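Local coordinates for UPF0311 protein CA_C3321 (Clostridium acetobutylicum ATCC 824, PDB 3G7G), which is of unknown function but belongs to the UPF0311 (DUF3237) family and folds into an antiparallel beta-barrel that assembles with other copies of itself, at residues D22-I27 and Q37-I42. Sequence-based numbering, arbitrary orientation.
Sequences DKPILI and QLIPII
The beta hairpin formed by strands 11-30 and 34-47 pairs I25 with L38 through two backbone bonds: I25 N donates to L38 O at 2.7 Å and L38 N to I25 O at 2.9 Å, both with N-H...O angles of 162°. Next to this hydrogen-bonded pair, L26 and Q37 form a non-hydrogen-bonded one, and Q37 CA also lies 3.2 Å from the already bonded I25 O in a CA-H...O contact. Pairing is interrupted around K23 and P24, and P40, lacking an N-H, cannot donate to K23 O, which faces its CD instead; beyond it D22 N reaches P40 O at 3.0 Å, well above the carbonyl plane. These strands are the first two of an eight-stranded antiparallel barrel, and their side chains split between its two faces. On the face of I25 and L38, CD1 of I25 crosses P40 at 3.9 Å from CG, while I27 CD1 meets L38 CD1 at 4.0 Å; a second subunit packs against I25, I27 and L38. On the other, P24 lies alongside both Q37 and I39, its CB 3.6 Å from I39 CD1. Q37 CG sits between the backbone N and the carbonyl carbon (chi1 36°), and from there the extended chain runs beside that ring, placing OE1 3.4 Å from P24 CB, while NE2 is hydrogen-bonded to OE1 of Q63 on strand 53-65.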
ATOM      1  N   ASP A  22       4.085  23.984  -7.989  1.00 35.73           N
ATOM      2  CA  ASP A  22       3.510  24.538  -9.207  1.00 35.88           C
ATOM      3  C   ASP A  22       1.968  24.488  -9.147  1.00 36.08           C
ATOM      4  O   ASP A  22       1.361  24.056  -8.148  1.00 35.50           O
ATOM      5  CB  ASP A  22       4.047  23.775 -10.421  1.00 36.27           C
ATOM      6  CG  ASP A  22       4.265  24.661 -11.640  1.00 38.06           C
ATOM      7  OD1 ASP A  22       3.449  25.578 -11.888  1.00 43.08           O
ATOM      8  OD2 ASP A  22       5.257  24.428 -12.362  1.00 39.51           O
ATOM      9  N   LYS A  23       1.329  24.962 -10.211  1.00 36.33           N
ATOM     10  CA  LYS A  23      -0.111  24.859 -10.332  1.00 36.70           C
ATOM     11  C   LYS A  23      -0.501  23.390 -10.499  1.00 35.67           C
ATOM     12  O   LYS A  23       0.252  22.632 -11.096  1.00 34.78           O
ATOM     13  CB  LYS A  23      -0.609  25.676 -11.536  1.00 37.44           C
ATOM     14  CG  LYS A  23      -0.300  25.086 -12.927  1.00 40.11           C
ATOM     15  CD  LYS A  23      -0.845  25.986 -14.116  1.00 40.62           C
ATOM     16  CE  LYS A  23      -2.318  26.387 -13.941  1.00 43.06           C
ATOM     17  NZ  LYS A  23      -2.975  26.886 -15.206  1.00 45.05           N
ATOM     18  N   PRO A  24      -1.679  22.998  -9.977  1.00 34.91           N
ATOM     19  CA  PRO A  24      -2.154  21.629 -10.089  1.00 34.42           C
ATOM     20  C   PRO A  24      -2.255  21.183 -11.527  1.00 33.87           C
ATOM     21  O   PRO A  24      -2.577  22.005 -12.379  1.00 33.35           O
ATOM     22  CB  PRO A  24      -3.562  21.707  -9.534  1.00 34.60           C
ATOM     23  CG  PRO A  24      -3.543  22.878  -8.618  1.00 35.87           C
ATOM     24  CD  PRO A  24      -2.629  23.847  -9.240  1.00 34.71           C
ATOM     25  N   ILE A  25      -1.988  19.902 -11.782  1.00 32.86           N
ATOM     26  CA  ILE A  25      -2.310  19.284 -13.049  1.00 32.74           C
ATOM     27  C   ILE A  25      -3.604  18.545 -12.817  1.00 32.32           C
ATOM     28  O   ILE A  25      -3.615  17.451 -12.259  1.00 31.81           O
ATOM     29  CB  ILE A  25      -1.216  18.320 -13.544  1.00 32.32           C
ATOM     30  CG1 ILE A  25       0.098  19.058 -13.701  1.00 32.19           C
ATOM     31  CG2 ILE A  25      -1.621  17.713 -14.892  1.00 32.02           C
ATOM     32  CD1 ILE A  25       1.311  18.161 -13.771  1.00 33.89           C
ATOM     33  N   LEU A  26      -4.704  19.180 -13.199  1.00 32.23           N
ATOM     34  CA  LEU A  26      -6.012  18.569 -13.115  1.00 31.73           C
ATOM     35  C   LEU A  26      -6.156  17.390 -14.079  1.00 30.65           C
ATOM     36  O   LEU A  26      -6.059  17.540 -15.291  1.00 30.88           O
ATOM     37  CB  LEU A  26      -7.116  19.607 -13.350  1.00 32.25           C
ATOM     38  CG  LEU A  26      -8.551  19.101 -13.012  1.00 33.98           C
ATOM     39  CD1 LEU A  26      -8.638  18.380 -11.660  1.00 35.35           C
ATOM     40  CD2 LEU A  26      -9.585  20.273 -13.070  1.00 33.60           C
ATOM     41  N   ILE A  27      -6.382  16.205 -13.527  1.00 29.06           N
ATOM     42  CA  ILE A  27      -6.612  15.006 -14.327  1.00 28.87           C
ATOM     43  C   ILE A  27      -8.102  14.850 -14.600  1.00 28.26           C
ATOM     44  O   ILE A  27      -8.544  14.768 -15.745  1.00 28.32           O
ATOM     45  CB  ILE A  27      -6.078  13.732 -13.607  1.00 28.73           C
ATOM     46  CG1 ILE A  27      -4.624  13.929 -13.122  1.00 28.25           C
ATOM     47  CG2 ILE A  27      -6.249  12.492 -14.472  1.00 26.87           C
ATOM     48  CD1 ILE A  27      -3.655  14.524 -14.152  1.00 27.75           C
ATOM     49  N   GLN A  37      -5.792  15.414  -8.960  1.00 28.19           N
ATOM     50  CA  GLN A  37      -4.794  16.286  -9.542  1.00 29.51           C
ATOM     51  C   GLN A  37      -3.400  15.895  -9.077  1.00 28.87           C
ATOM     52  O   GLN A  37      -3.244  15.364  -7.984  1.00 27.91           O
ATOM     53  CB  GLN A  37      -5.056  17.748  -9.136  1.00 29.87           C
ATOM     54  CG  GLN A  37      -5.567  17.853  -7.740  1.00 33.06           C
ATOM     55  CD  GLN A  37      -5.820  19.257  -7.281  1.00 33.67           C
ATOM     56  OE1 GLN A  37      -6.234  20.110  -8.059  1.00 38.38           O
ATOM     57  NE2 GLN A  37      -5.578  19.505  -5.985  1.00 36.72           N
ATOM     58  N   LEU A  38      -2.405  16.215  -9.905  1.00 28.91           N
ATOM     59  CA  LEU A  38      -0.982  16.031  -9.583  1.00 28.88           C
ATOM     60  C   LEU A  38      -0.334  17.397  -9.359  1.00 29.33           C
ATOM     61  O   LEU A  38      -0.426  18.283 -10.217  1.00 28.19           O
ATOM     62  CB  LEU A  38      -0.277  15.321 -10.721  1.00 28.23           C
ATOM     63  CG  LEU A  38      -0.904  14.006 -11.166  1.00 28.93           C
ATOM     64  CD1 LEU A  38      -0.228  13.461 -12.435  1.00 28.63           C
ATOM     65  CD2 LEU A  38      -0.840  13.016 -10.008  1.00 29.16           C
ATOM     66  N   ILE A  39       0.285  17.574  -8.194  1.00 29.94           N
ATOM     67  CA  ILE A  39       0.941  18.827  -7.837  1.00 30.19           C
ATOM     68  C   ILE A  39       2.458  18.660  -7.901  1.00 30.36           C
ATOM     69  O   ILE A  39       3.036  17.940  -7.082  1.00 30.57           O
ATOM     70  CB  ILE A  39       0.572  19.300  -6.431  1.00 30.83           C
ATOM     71  CG1 ILE A  39      -0.934  19.225  -6.221  1.00 31.23           C
ATOM     72  CG2 ILE A  39       1.130  20.718  -6.192  1.00 30.48           C
ATOM     73  CD1 ILE A  39      -1.668  20.355  -6.755  1.00 31.86           C
ATOM     74  N   PRO A  40       3.111  19.297  -8.897  1.00 30.50           N
ATOM     75  CA  PRO A  40       4.570  19.287  -8.938  1.00 30.22           C
ATOM     76  C   PRO A  40       5.169  20.084  -7.796  1.00 30.45           C
ATOM     77  O   PRO A  40       4.587  21.088  -7.388  1.00 30.33           O
ATOM     78  CB  PRO A  40       4.901  19.898 -10.310  1.00 30.70           C
ATOM     79  CG  PRO A  40       3.609  19.833 -11.105  1.00 29.89           C
ATOM     80  CD  PRO A  40       2.532  19.986 -10.067  1.00 30.26           C
ATOM     81  N   ILE A  41       6.300  19.608  -7.269  1.00 30.29           N
ATOM     82  CA  ILE A  41       7.033  20.314  -6.215  1.00 30.75           C
ATOM     83  C   ILE A  41       8.212  21.016  -6.898  1.00 30.68           C
ATOM     84  O   ILE A  41       9.103  20.369  -7.405  1.00 31.41           O
ATOM     85  CB  ILE A  41       7.495  19.350  -5.081  1.00 30.68           C
ATOM     86  CG1 ILE A  41       6.274  18.691  -4.417  1.00 31.49           C
ATOM     87  CG2 ILE A  41       8.290  20.116  -4.008  1.00 30.65           C
ATOM     88  CD1 ILE A  41       6.570  17.318  -3.697  1.00 31.08           C
ATOM     89  N   ILE A  42       8.197  22.342  -6.974  1.00 31.43           N
ATOM     90  CA  ILE A  42       9.263  23.052  -7.690  1.00 31.51           C
ATOM     91  C   ILE A  42      10.551  22.991  -6.875  1.00 31.07           C
ATOM     92  O   ILE A  42      11.631  22.770  -7.402  1.00 30.79           O
ATOM     93  CB  ILE A  42       8.912  24.529  -7.968  1.00 32.99           C
ATOM     94  CG1 ILE A  42       7.618  24.656  -8.791  1.00 32.97           C
ATOM     95  CG2 ILE A  42      10.074  25.232  -8.707  1.00 32.34           C
ATOM     96  CD1 ILE A  42       7.033  26.078  -8.776  1.00 32.71           C
TER